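Local coordinates for Alpha/beta hydrolase (Pseudomonas aeruginosa PAO1, PDB 4R1D), which probably acts as a calcium-binding lipase effector of the H2 type VI secretion system, whose activity is probably blocked by the inhibitor Tli4, at residues G180-K185 with A507-G512; L212-Q217 with A323-P328; A262-Q267 with G416-A421; S287-H292 with H438-L443; P380-Q385 with L459-N464. One frame throughout, in Å; residues are numbered along the deposited sequence.

How the interactions relate
Interactions 2, 3 and 4 form a connected chain of contacts. Interaction 2 touches interaction 3 through a salt bridge, R216 NH2 to E417 OE1 at 2.9 Å, and interaction 4 through a probable backbone hydrogen bond, S287 N to L326 O at 2.8 Å. Their centres lie about 13 Å (2 and 3) and 17 Å (2 and 4) apart. Interaction 1, whose long loop encloses the other four along the chain, approaches interaction 3 to about 6 Å between nearest atoms. Interaction 5 comes similarly close to interaction 4, but its centre is about 41 Å from that of interaction 1. All five lie away from the calcium site of E152, D156, F202 and D203.

Interaction 1 of 5, residues G180-K185 with A507-G512; sequences GEEQGK and APALAG
This is a polar surface contact in which the side chains of E182, Q183 and K185 meet the C-terminal end of helix 507-510 and the residues just after it, ahead of the outermost strand 515-519 of the parallel sheet. The bond that crosses the two segments is Q183 NE2 to A509 O, 3.1 Å long with an N-H...O angle of 155°, and it arrives in the carbonyl plane on a lone pair. The same Q183 NE2 bonds to V513 O, as does K185 NZ. A fold in the glutamine at chi2 (-64°) turns its amide onto A509 O. That oxygen also accepts from G512 N at 3.0 Å, within a Schellman motif that ends the helix; G512 takes the required positive phi. E182 lays its carboxylate against the methyl of A509, OE2 standing 3.3 Å from CB, although that oxygen finds its hydrogen bonds at Y431 OH and S516 OG. Behind the contact, E181 steadies the loop: its OE1 accepts from G184 N at 2.8 Å on the syn lone pair, and its OE2 takes Q183 N at 2.9 Å. The N-H groups of Q183 and G184 are thus both held by the E181 carboxylate, whose OE2 also takes S516 N of strand 515-519. With Q183 adding a second donor to A509 O, and Q183 and K185 both holding V513 O, loop 180-185 ties down the exit of the helix.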
# COMPACT_ATOMS: atom_id res chain seq x y z
N GLY A 180 0.23 -26.86 17.95
CA GLY A 180 1.25 -26.85 16.91
C GLY A 180 2.55 -26.15 17.30
O GLY A 180 3.38 -25.89 16.43
N GLU A 181 2.75 -25.86 18.58
CA GLU A 181 3.99 -25.20 19.02
C GLU A 181 5.18 -26.13 18.80
O GLU A 181 5.13 -27.30 19.18
CB GLU A 181 3.90 -24.79 20.50
CG GLU A 181 4.76 -23.57 20.87
CD GLU A 181 6.24 -23.85 20.80
OE1 GLU A 181 6.67 -24.83 21.44
OE2 GLU A 181 6.97 -23.10 20.12
N GLU A 182 6.24 -25.60 18.20
CA GLU A 182 7.36 -26.44 17.74
C GLU A 182 8.71 -26.22 18.43
O GLU A 182 9.62 -27.03 18.25
CB GLU A 182 7.54 -26.30 16.22
CG GLU A 182 8.03 -24.90 15.76
CD GLU A 182 7.98 -24.73 14.25
OE1 GLU A 182 8.25 -25.71 13.54
OE2 GLU A 182 7.65 -23.62 13.78
N GLN A 183 8.86 -25.14 19.20
CA GLN A 183 10.15 -24.87 19.85
C GLN A 183 10.30 -25.71 21.12
O GLN A 183 11.40 -26.11 21.47
CB GLN A 183 10.30 -23.38 20.18
CG GLN A 183 10.11 -22.43 18.99
CD GLN A 183 11.16 -22.60 17.90
OE1 GLN A 183 11.17 -23.60 17.16
NE2 GLN A 183 12.04 -21.62 17.77
N GLY A 184 9.18 -25.95 21.80
CA GLY A 184 9.17 -26.85 22.95
C GLY A 184 9.63 -26.21 24.24
O GLY A 184 9.88 -26.91 25.22
N LYS A 185 9.75 -24.89 24.25
CA LYS A 185 10.25 -24.18 25.42
C LYS A 185 9.11 -23.68 26.31
O LYS A 185 9.14 -23.86 27.53
CB LYS A 185 11.18 -23.03 24.99
CG LYS A 185 12.44 -23.52 24.25
CD LYS A 185 13.34 -22.39 23.73
CE LYS A 185 12.70 -21.61 22.57
NZ LYS A 185 13.66 -20.69 21.86
N ALA A 507 10.78 -19.37 9.13
CA ALA A 507 12.08 -18.74 9.38
C ALA A 507 12.27 -18.28 10.83
O ALA A 507 13.35 -18.45 11.40
CB ALA A 507 12.34 -17.59 8.39
N PRO A 508 11.22 -17.69 11.43
CA PRO A 508 11.36 -17.28 12.83
C PRO A 508 11.69 -18.47 13.75
O PRO A 508 12.53 -18.34 14.63
CB PRO A 508 9.99 -16.68 13.16
CG PRO A 508 9.52 -16.11 11.82
CD PRO A 508 9.97 -17.17 10.82
N ALA A 509 11.04 -19.61 13.54
CA ALA A 509 11.35 -20.79 14.34
C ALA A 509 12.82 -21.17 14.14
O ALA A 509 13.53 -21.43 15.10
CB ALA A 509 10.44 -21.96 13.97
N LEU A 510 13.27 -21.16 12.89
CA LEU A 510 14.66 -21.50 12.61
C LEU A 510 15.65 -20.53 13.26
O LEU A 510 16.77 -20.91 13.61
CB LEU A 510 14.90 -21.60 11.10
CG LEU A 510 14.13 -22.75 10.43
CD1 LEU A 510 14.27 -22.74 8.91
CD2 LEU A 510 14.59 -24.09 11.00
N ALA A 511 15.23 -19.29 13.45
CA ALA A 511 16.09 -18.27 14.04
C ALA A 511 16.04 -18.29 15.56
O ALA A 511 16.70 -17.50 16.23
CB ALA A 511 15.74 -16.89 13.51
N GLY A 512 15.22 -19.18 16.11
CA GLY A 512 15.17 -19.41 17.54
C GLY A 512 14.23 -18.54 18.35
O GLY A 512 14.53 -18.23 19.50

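Interaction 2 of 5, residues L212-Q217 with A323-P328; sequences LQSNRQ and ALELAP
E325 reaches across to the start of helix 215-238 and sets its carboxylate against S214 and N215, one oxygen to each residue. Of the hydrogen bonds, the backbone one is the clearer: N215 N donates over 2.8 Å at 164° to E325 OE1, which receives it on its syn lone pair. The companion bond from S214 OG to E325 OE2 is modelled at only 2.5 Å, a very short separation whose exact value deserves caution. S214 OG stands anti to its own backbone nitrogen (chi1 -177°), which lets it serve in two roles: besides donating to E325 it accepts from R216 N at 3.1 Å, the capping bond of an N-cap serine. On the other side, A327 N to L324 O at 2.9 Å closes a type I turn from L324 to A327, and E325 emerges from within it on an extended chain.

Among the charges, R216 is near but makes no contact, its NE 6.2 Å from E325 OE2; its guanidinium is paired with E417 in a salt bridge, so any pull on E325 is probably weak. Outside the two segments, I411 and F414 of helix 400-421 pack on the E325 side chain.

The motif is a serine N-cap, S214, with E325 taking N215 N as a tertiary addition to it; a negative charge there would also suit the helix dipole.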
# COMPACT_ATOMS: atom_id res chain seq x y z
N LEU A 212 2.71 1.01 0.94
CA LEU A 212 3.48 1.26 -0.29
C LEU A 212 4.91 1.70 -0.00
O LEU A 212 5.84 1.45 -0.79
CB LEU A 212 2.78 2.31 -1.15
CG LEU A 212 1.51 1.81 -1.82
CD1 LEU A 212 0.67 2.98 -2.28
CD2 LEU A 212 1.90 0.92 -3.02
N GLN A 213 5.11 2.38 1.12
CA GLN A 213 6.43 2.88 1.44
C GLN A 213 7.24 1.76 2.07
O GLN A 213 6.68 0.72 2.44
CB GLN A 213 6.33 4.06 2.40
CG GLN A 213 6.07 3.62 3.84
CD GLN A 213 5.77 4.79 4.75
OE1 GLN A 213 5.95 5.96 4.36
NE2 GLN A 213 5.30 4.50 5.96
N SER A 214 8.55 1.98 2.22
CA SER A 214 9.39 1.00 2.89
C SER A 214 8.88 0.69 4.28
O SER A 214 8.48 1.58 5.02
CB SER A 214 10.84 1.48 3.01
OG SER A 214 11.63 0.46 3.60
N ASN A 215 8.91 -0.58 4.65
CA ASN A 215 8.58 -0.96 6.00
C ASN A 215 9.52 -0.34 7.02
O ASN A 215 9.17 -0.18 8.19
CB ASN A 215 8.52 -2.49 6.10
CG ASN A 215 7.43 -3.05 5.23
OD1 ASN A 215 7.68 -3.69 4.20
ND2 ASN A 215 6.19 -2.77 5.61
N ARG A 216 10.71 0.04 6.56
CA ARG A 216 11.62 0.83 7.37
C ARG A 216 10.96 2.12 7.85
O ARG A 216 11.07 2.49 9.02
CB ARG A 216 12.89 1.15 6.59
CG ARG A 216 13.99 1.75 7.45
CD ARG A 216 15.10 2.35 6.60
NE ARG A 216 15.83 1.35 5.82
CZ ARG A 216 16.79 0.57 6.32
NH1 ARG A 216 17.12 0.65 7.60
NH2 ARG A 216 17.42 -0.29 5.53
N GLN A 217 10.28 2.81 6.94
CA GLN A 217 9.63 4.07 7.30
C GLN A 217 8.32 3.83 8.08
O GLN A 217 7.97 4.60 8.97
CB GLN A 217 9.35 4.93 6.05
CG GLN A 217 8.64 6.22 6.40
CD GLN A 217 9.50 7.15 7.24
OE1 GLN A 217 10.68 7.34 6.96
NE2 GLN A 217 8.90 7.72 8.29
N ALA A 323 6.08 -2.90 -1.22
CA ALA A 323 5.61 -4.08 -1.94
C ALA A 323 6.79 -4.98 -2.32
O ALA A 323 6.73 -6.20 -2.13
CB ALA A 323 4.82 -3.69 -3.19
N LEU A 324 7.85 -4.36 -2.84
CA LEU A 324 9.02 -5.10 -3.29
C LEU A 324 9.73 -5.78 -2.14
O LEU A 324 10.42 -6.79 -2.34
CB LEU A 324 10.02 -4.17 -3.99
CG LEU A 324 9.69 -3.87 -5.45
CD1 LEU A 324 10.64 -2.81 -5.99
CD2 LEU A 324 9.74 -5.14 -6.30
N GLU A 325 9.58 -5.23 -0.94
CA GLU A 325 10.24 -5.81 0.23
C GLU A 325 9.70 -7.19 0.59
O GLU A 325 10.29 -7.90 1.40
CB GLU A 325 10.18 -4.86 1.43
CG GLU A 325 11.25 -3.76 1.36
CD GLU A 325 10.96 -2.59 2.28
OE1 GLU A 325 10.02 -2.69 3.10
OE2 GLU A 325 11.69 -1.58 2.18
N LEU A 326 8.58 -7.58 -0.02
CA LEU A 326 8.06 -8.93 0.15
C LEU A 326 8.88 -9.95 -0.66
O LEU A 326 8.73 -11.16 -0.48
CB LEU A 326 6.60 -8.99 -0.29
CG LEU A 326 5.91 -10.36 -0.33
CD1 LEU A 326 5.84 -10.94 1.08
CD2 LEU A 326 4.52 -10.27 -0.95
N ALA A 327 9.73 -9.47 -1.56
CA ALA A 327 10.50 -10.38 -2.40
C ALA A 327 11.41 -11.26 -1.54
O ALA A 327 11.89 -10.82 -0.50
CB ALA A 327 11.31 -9.60 -3.40
N PRO A 328 11.63 -12.53 -1.96
CA PRO A 328 12.53 -13.39 -1.16
C PRO A 328 13.91 -12.75 -0.92
O PRO A 328 14.49 -12.16 -1.83
CB PRO A 328 12.66 -14.66 -2.02
CG PRO A 328 11.32 -14.75 -2.71
CD PRO A 328 10.96 -13.28 -3.03

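Interaction 3 of 5, residues A262-Q267 with G416-A421; sequences ARALTQ and GELSAA
Helices 262-267 and 416-421 cross with their local axes 10.2 Å apart at closest approach and 62° between directions, coming closest at their C-terminal ends, where the CA atoms of Q267 and A421 are 5.5 Å apart. There Q267 NE2 donates to A421 O, 3.0 Å long and nearly straight at 171°; the oxygen lies in the glutamine's amide plane, though the donor is tilted 27° from the carbonyl plane. The other end of the amide is also held, since T266 OG1 lies 2.7 Å from Q267 OE1, on a lone pair in the carbonyl plane. The two bonds together fix the rotation of the amide, and nearer the backbone, CB of Q267 packs on CB of A421 at 3.7 Å. Farther back, L418 inserts one branch between the helices: CD2 sits 3.8 Å from R263 CB and 3.6 Å from A264 N. R263, alongside, sends NE to G422 O and makes a cation-pi contact with Y423, so its guanidinium is anchored just beyond the end of helix 400-421. Helix 258-267 in turn rests on strands 250-255 and 274-280 through A262, R263 and T266, while A264 and L265 lean on helix 215-238.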
# COMPACT_ATOMS: atom_id res chain seq x y z
N ALA A 262 7.11 -4.40 12.50
CA ALA A 262 7.38 -4.57 13.92
C ALA A 262 8.86 -4.85 14.18
O ALA A 262 9.46 -4.28 15.09
CB ALA A 262 6.53 -5.70 14.49
N ARG A 263 9.46 -5.71 13.38
CA ARG A 263 10.87 -6.01 13.59
C ARG A 263 11.76 -4.81 13.30
O ARG A 263 12.72 -4.57 14.02
CB ARG A 263 11.28 -7.24 12.77
CG ARG A 263 10.74 -8.55 13.36
CD ARG A 263 10.91 -9.71 12.39
NE ARG A 263 12.33 -9.90 12.08
CZ ARG A 263 12.80 -10.45 10.96
NH1 ARG A 263 11.97 -10.86 10.00
NH2 ARG A 263 14.11 -10.57 10.80
N ALA A 264 11.45 -4.06 12.24
CA ALA A 264 12.16 -2.82 11.98
C ALA A 264 12.07 -1.90 13.19
O ALA A 264 13.06 -1.29 13.60
CB ALA A 264 11.61 -2.14 10.73
N LEU A 265 10.88 -1.81 13.78
CA LEU A 265 10.64 -0.97 14.95
C LEU A 265 11.45 -1.39 16.18
O LEU A 265 12.14 -0.56 16.79
CB LEU A 265 9.15 -0.97 15.30
CG LEU A 265 8.76 -0.19 16.56
CD1 LEU A 265 9.20 1.27 16.50
CD2 LEU A 265 7.26 -0.29 16.77
N THR A 266 11.39 -2.67 16.55
CA THR A 266 12.06 -3.12 17.77
C THR A 266 13.53 -3.51 17.60
O THR A 266 14.29 -3.42 18.55
CB THR A 266 11.34 -4.29 18.46
OG1 THR A 266 11.42 -5.47 17.66
CG2 THR A 266 9.87 -3.95 18.74
N GLN A 267 13.91 -3.93 16.39
CA GLN A 267 15.24 -4.49 16.15
C GLN A 267 16.26 -3.56 15.49
O GLN A 267 17.47 -3.75 15.65
CB GLN A 267 15.12 -5.79 15.34
CG GLN A 267 14.21 -6.84 15.94
CD GLN A 267 14.53 -7.10 17.40
OE1 GLN A 267 13.78 -6.69 18.30
NE2 GLN A 267 15.64 -7.80 17.65
N GLY A 416 18.95 -7.41 4.55
CA GLY A 416 20.17 -7.76 5.26
C GLY A 416 20.19 -7.27 6.70
O GLY A 416 20.58 -8.00 7.60
N GLU A 417 19.79 -6.02 6.91
CA GLU A 417 19.70 -5.48 8.27
C GLU A 417 18.70 -6.23 9.12
O GLU A 417 18.99 -6.58 10.27
CB GLU A 417 19.33 -4.00 8.24
CG GLU A 417 20.44 -3.11 7.76
CD GLU A 417 20.15 -1.65 8.05
OE1 GLU A 417 19.69 -0.95 7.14
OE2 GLU A 417 20.35 -1.21 9.20
N LEU A 418 17.51 -6.48 8.57
CA LEU A 418 16.51 -7.21 9.32
C LEU A 418 16.99 -8.61 9.70
O LEU A 418 16.79 -9.05 10.82
CB LEU A 418 15.19 -7.33 8.55
CG LEU A 418 14.06 -6.31 8.69
CD1 LEU A 418 12.81 -6.87 8.00
CD2 LEU A 418 13.75 -5.96 10.14
N SER A 419 17.61 -9.31 8.75
CA SER A 419 18.12 -10.64 9.02
C SER A 419 19.10 -10.64 10.20
O SER A 419 18.96 -11.43 11.14
CB SER A 419 18.79 -11.21 7.77
OG SER A 419 19.28 -12.52 7.99
N ALA A 420 20.08 -9.74 10.14
CA ALA A 420 21.11 -9.65 11.18
C ALA A 420 20.51 -9.26 12.54
O ALA A 420 20.94 -9.75 13.58
CB ALA A 420 22.20 -8.65 10.78
N ALA A 421 19.51 -8.38 12.51
CA ALA A 421 18.91 -7.85 13.73
C ALA A 421 17.93 -8.82 14.39
O ALA A 421 17.59 -8.66 15.56
CB ALA A 421 18.23 -6.51 13.44

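Interaction 4 of 5, residues S287-H292 with H438-L443; sequences SSTIYH and HSWRDL
S288, T289, Y291 and H292 meet S439 and W440 of the preceding loop and L443 at the start of strand 443-446. In this alpha/beta-hydrolase chain the contact joins helix 289-296 to the small mixed sheet that lies outside the six-stranded parallel sheet. S287 OG provides a capping bond, accepting T289 N at 153°, and also bonds to T499 O. S288 makes the hydrogen bond that crosses the contact: OG donates to W440 O over 2.7 Å, arriving about 45° above the carbonyl plane and hence not on a lone pair. That carbonyl belongs to a loop whose residues S439 and W440 both have positive phi; the W440 side chain points toward the helix start and lies against T289 and H292. T289 follows with its methyl: CG2, anti to the carbonyl carbon, lies 3.2 Å from S439 O and at the edge of the indole.

Two residues on, Y291 crosses L443 at about a right angle, its CD1 3.5 Å from L443 CG, while its hydroxyl reaches Y376 O. H292 then gives the aromatic part of the contact. Its ring forms an offset stack with the five-membered ring of W440, centroids 3.9 Å apart and planes at 24°, and its CB lies over the same face in a CH-pi contact. H292 CD2 and NE2 are each 3.2 Å from W440 CZ2, toward the rim of the indole, whose NE1 is bonded to E299 OE2. H438 closes on the other side: its NE2 stands 3.2 Å above the indole plane, over the centre of the opposite face.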
# COMPACT_ATOMS: atom_id res chain seq x y z
N SER A 287 8.52 -13.88 0.00
CA SER A 287 7.58 -14.80 -0.63
C SER A 287 7.76 -14.85 -2.14
O SER A 287 7.67 -13.83 -2.82
CB SER A 287 6.14 -14.38 -0.34
OG SER A 287 5.23 -15.23 -1.02
N SER A 288 7.98 -16.05 -2.67
CA SER A 288 8.07 -16.25 -4.11
C SER A 288 6.79 -15.84 -4.86
O SER A 288 6.79 -15.69 -6.08
CB SER A 288 8.44 -17.71 -4.43
OG SER A 288 7.54 -18.59 -3.77
N THR A 289 5.67 -15.68 -4.14
CA THR A 289 4.46 -15.27 -4.84
C THR A 289 4.63 -13.94 -5.57
O THR A 289 3.97 -13.72 -6.58
CB THR A 289 3.21 -15.18 -3.91
OG1 THR A 289 3.39 -14.13 -2.95
CG2 THR A 289 2.94 -16.52 -3.22
N ILE A 290 5.51 -13.07 -5.09
CA ILE A 290 5.68 -11.76 -5.74
C ILE A 290 6.14 -11.94 -7.18
O ILE A 290 5.77 -11.16 -8.07
CB ILE A 290 6.65 -10.81 -4.97
CG1 ILE A 290 6.57 -9.39 -5.55
CG2 ILE A 290 8.08 -11.32 -5.04
CD1 ILE A 290 7.56 -8.43 -4.91
N TYR A 291 6.93 -12.98 -7.43
CA TYR A 291 7.34 -13.26 -8.80
C TYR A 291 6.15 -13.69 -9.65
O TYR A 291 5.97 -13.21 -10.75
CB TYR A 291 8.43 -14.34 -8.81
CG TYR A 291 9.03 -14.60 -10.17
CD1 TYR A 291 8.36 -15.40 -11.09
CD2 TYR A 291 10.27 -14.09 -10.52
CE1 TYR A 291 8.89 -15.67 -12.32
CE2 TYR A 291 10.82 -14.36 -11.77
CZ TYR A 291 10.12 -15.15 -12.65
OH TYR A 291 10.63 -15.43 -13.90
N HIS A 292 5.32 -14.59 -9.13
CA HIS A 292 4.13 -14.99 -9.87
C HIS A 292 3.30 -13.78 -10.24
O HIS A 292 2.93 -13.59 -11.40
CB HIS A 292 3.25 -15.95 -9.06
CG HIS A 292 1.91 -16.18 -9.68
ND1 HIS A 292 0.85 -15.31 -9.50
CD2 HIS A 292 1.47 -17.13 -10.54
CE1 HIS A 292 -0.19 -15.74 -10.19
NE2 HIS A 292 0.16 -16.84 -10.83
N HIS A 438 -0.45 -24.59 -2.37
CA HIS A 438 0.85 -24.64 -3.04
C HIS A 438 1.66 -23.35 -2.87
O HIS A 438 2.89 -23.39 -2.81
CB HIS A 438 0.72 -25.03 -4.52
CG HIS A 438 0.33 -23.91 -5.43
ND1 HIS A 438 -0.98 -23.53 -5.62
CD2 HIS A 438 1.07 -23.11 -6.23
CE1 HIS A 438 -1.03 -22.53 -6.49
NE2 HIS A 438 0.21 -22.25 -6.87
N SER A 439 0.95 -22.22 -2.80
CA SER A 439 1.54 -20.94 -2.44
C SER A 439 2.66 -20.49 -3.39
O SER A 439 3.52 -19.70 -2.99
CB SER A 439 2.09 -21.00 -1.01
OG SER A 439 1.13 -21.49 -0.09
N TRP A 440 2.64 -20.98 -4.63
CA TRP A 440 3.71 -20.69 -5.59
C TRP A 440 5.09 -20.92 -5.00
O TRP A 440 6.07 -20.24 -5.34
CB TRP A 440 3.57 -19.25 -6.13
CG TRP A 440 2.27 -19.09 -6.83
CD1 TRP A 440 1.18 -18.41 -6.39
CD2 TRP A 440 1.91 -19.68 -8.08
NE1 TRP A 440 0.15 -18.52 -7.30
CE2 TRP A 440 0.58 -19.30 -8.35
CE3 TRP A 440 2.58 -20.49 -9.01
CZ2 TRP A 440 -0.10 -19.70 -9.50
CZ3 TRP A 440 1.91 -20.89 -10.15
CH2 TRP A 440 0.59 -20.50 -10.39
N ARG A 441 5.18 -21.92 -4.12
CA ARG A 441 6.41 -22.16 -3.38
C ARG A 441 7.55 -22.56 -4.31
O ARG A 441 8.69 -22.11 -4.14
CB ARG A 441 6.16 -23.21 -2.30
CG ARG A 441 7.35 -23.44 -1.39
CD ARG A 441 8.22 -24.64 -1.86
NE ARG A 441 9.35 -24.80 -0.97
CZ ARG A 441 9.91 -25.97 -0.63
NH1 ARG A 441 9.44 -27.11 -1.11
NH2 ARG A 441 10.93 -25.97 0.21
N ASP A 442 7.26 -23.42 -5.27
CA ASP A 442 8.19 -23.67 -6.37
C ASP A 442 7.66 -22.93 -7.56
O ASP A 442 6.56 -23.21 -8.03
CB ASP A 442 8.30 -25.16 -6.71
CG ASP A 442 8.94 -25.96 -5.60
OD1 ASP A 442 9.75 -25.39 -4.85
OD2 ASP A 442 8.64 -27.17 -5.48
N LEU A 443 8.43 -21.96 -8.04
CA LEU A 443 8.00 -21.16 -9.16
C LEU A 443 8.63 -21.83 -10.37
O LEU A 443 9.84 -21.78 -10.55
CB LEU A 443 8.50 -19.73 -9.00
CG LEU A 443 7.75 -18.63 -9.76
CD1 LEU A 443 7.60 -19.01 -11.23
CD2 LEU A 443 6.39 -18.41 -9.13

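Interaction 5 of 5, residues P380-Q385 with L459-N464; sequences PEQNSQ and LNDDEN
One amide, that of Q382, is gripped at both ends by a single aspartate residue: D461 N donates to Q382 OE1 at 2.9 Å, while Q382 NE2 donates to D461 OD1 at 2.8 Å. Both bonds are nearly straight, the first at 168°, yet amide and carboxylate planes stand 72° apart, so NE2 meets OD1 from above the carboxylate plane rather than within it. CG of Q382 lies between the backbone N and carbonyl carbon (chi1 61°), and from there the chain runs extended to D461. A second hydrogen of NE2 goes to N383 OD1, 3.0 Å away, in the plane of the amide, which pins its rotation.

D461 OD1 has a further partner on its other face. E463 N approaches it at 2.7 Å from the side opposite Q382 NE2, forming an Asx turn, and D462 repeats the motif with N464 N, so that two overlapping Asx turns shape this surface loop between helix 450-453 and strand 477-479. D461 OD2 is paired in a salt bridge with R295, which also touches P380 and N383 and ties segment 459-464 to helix 289-296.

Waters add further links. One molecule bridges Q382 OE1 (2.6 Å) and L459 O, giving that amide oxygen a second donor besides D461 N. Another accepts from N383 ND2 and lies 2.7 Å from D461 OD2, to which it may donate. E463 has partners outside the two segments: OE1 takes G311 N and OE2 Y386 OH. Q385 NE2 bonds back to Q382 O at 3.0 Å.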
# COMPACT_ATOMS: atom_id res chain seq x y z
N PRO A 380 11.34 -8.55 -17.01
CA PRO A 380 12.02 -8.75 -18.29
C PRO A 380 11.90 -7.49 -19.13
O PRO A 380 11.07 -6.61 -18.86
CB PRO A 380 11.22 -9.89 -18.93
CG PRO A 380 9.88 -9.87 -18.25
CD PRO A 380 10.18 -9.43 -16.84
N GLU A 381 12.74 -7.40 -20.15
CA GLU A 381 12.75 -6.24 -21.02
C GLU A 381 11.35 -5.92 -21.56
O GLU A 381 10.97 -4.75 -21.68
CB GLU A 381 13.73 -6.48 -22.18
CG GLU A 381 14.14 -5.21 -22.89
CD GLU A 381 14.86 -4.25 -21.95
OE1 GLU A 381 16.00 -4.57 -21.54
OE2 GLU A 381 14.29 -3.20 -21.60
N GLN A 382 10.58 -6.96 -21.86
CA GLN A 382 9.24 -6.76 -22.40
C GLN A 382 8.37 -5.94 -21.45
O GLN A 382 7.36 -5.38 -21.87
CB GLN A 382 8.56 -8.09 -22.69
CG GLN A 382 8.37 -8.96 -21.46
CD GLN A 382 7.31 -10.02 -21.65
OE1 GLN A 382 7.53 -11.03 -22.33
NE2 GLN A 382 6.15 -9.81 -21.04
N ASN A 383 8.74 -5.91 -20.17
CA ASN A 383 7.90 -5.26 -19.16
C ASN A 383 8.46 -3.93 -18.64
O ASN A 383 7.90 -3.33 -17.73
CB ASN A 383 7.63 -6.21 -17.98
CG ASN A 383 6.66 -7.33 -18.35
OD1 ASN A 383 6.03 -7.30 -19.42
ND2 ASN A 383 6.52 -8.31 -17.46
N SER A 384 9.58 -3.49 -19.22
CA SER A 384 10.19 -2.22 -18.85
C SER A 384 9.23 -1.05 -19.06
O SER A 384 9.27 -0.06 -18.33
CB SER A 384 11.46 -1.96 -19.66
OG SER A 384 12.37 -3.04 -19.55
N GLN A 385 8.36 -1.18 -20.07
CA GLN A 385 7.42 -0.13 -20.45
C GLN A 385 6.48 0.21 -19.30
O GLN A 385 5.92 1.30 -19.26
CB GLN A 385 6.59 -0.58 -21.65
CG GLN A 385 5.86 -1.90 -21.42
CD GLN A 385 5.04 -2.34 -22.63
OE1 GLN A 385 4.36 -1.54 -23.26
NE2 GLN A 385 5.11 -3.63 -22.95
N LEU A 459 10.84 -12.68 -28.46
CA LEU A 459 9.58 -13.29 -28.04
C LEU A 459 9.04 -12.67 -26.75
O LEU A 459 9.79 -12.39 -25.81
CB LEU A 459 9.74 -14.80 -27.86
CG LEU A 459 10.21 -15.55 -29.10
CD1 LEU A 459 10.16 -17.05 -28.86
CD2 LEU A 459 9.37 -15.16 -30.31
N ASN A 460 7.73 -12.46 -26.72
CA ASN A 460 7.07 -11.93 -25.54
C ASN A 460 6.03 -12.91 -25.00
O ASN A 460 5.47 -13.71 -25.75
CB ASN A 460 6.42 -10.58 -25.87
CG ASN A 460 7.45 -9.50 -26.19
OD1 ASN A 460 8.63 -9.62 -25.85
ND2 ASN A 460 7.00 -8.43 -26.84
N ASP A 461 5.78 -12.86 -23.70
CA ASP A 461 4.76 -13.71 -23.12
C ASP A 461 3.40 -13.02 -23.21
O ASP A 461 3.29 -11.93 -23.79
CB ASP A 461 5.13 -14.12 -21.69
CG ASP A 461 5.10 -12.95 -20.72
OD1 ASP A 461 4.40 -11.95 -20.99
OD2 ASP A 461 5.76 -13.04 -19.67
N ASP A 462 2.37 -13.64 -22.66
CA ASP A 462 1.02 -13.06 -22.71
C ASP A 462 0.70 -12.30 -21.43
O ASP A 462 -0.46 -11.97 -21.17
CB ASP A 462 -0.02 -14.15 -22.95
CG ASP A 462 -0.22 -15.05 -21.75
OD1 ASP A 462 0.65 -15.04 -20.84
OD2 ASP A 462 -1.23 -15.77 -21.72
N GLU A 463 1.73 -12.04 -20.64
CA GLU A 463 1.59 -11.32 -19.36
C GLU A 463 0.70 -12.05 -18.37
O GLU A 463 0.30 -11.48 -17.36
CB GLU A 463 1.12 -9.88 -19.59
CG GLU A 463 2.19 -9.01 -20.25
CD GLU A 463 1.85 -7.53 -20.28
OE1 GLU A 463 1.13 -7.05 -19.37
OE2 GLU A 463 2.31 -6.85 -21.22
N ASN A 464 0.40 -13.32 -18.66
CA ASN A 464 -0.45 -14.13 -17.80
C ASN A 464 0.13 -15.54 -17.56
O ASN A 464 -0.55 -16.41 -17.01
CB ASN A 464 -1.88 -14.23 -18.36
CG ASN A 464 -2.71 -12.96 -18.11
OD1 ASN A 464 -3.33 -12.42 -19.02
ND2 ASN A 464 -2.75 -12.50 -16.86
O HOH W 1 4.73 -7.00 -22.30
O HOH W 2 10.02 -11.80 -22.69
O HOH W 3 5.28 -11.21 -17.81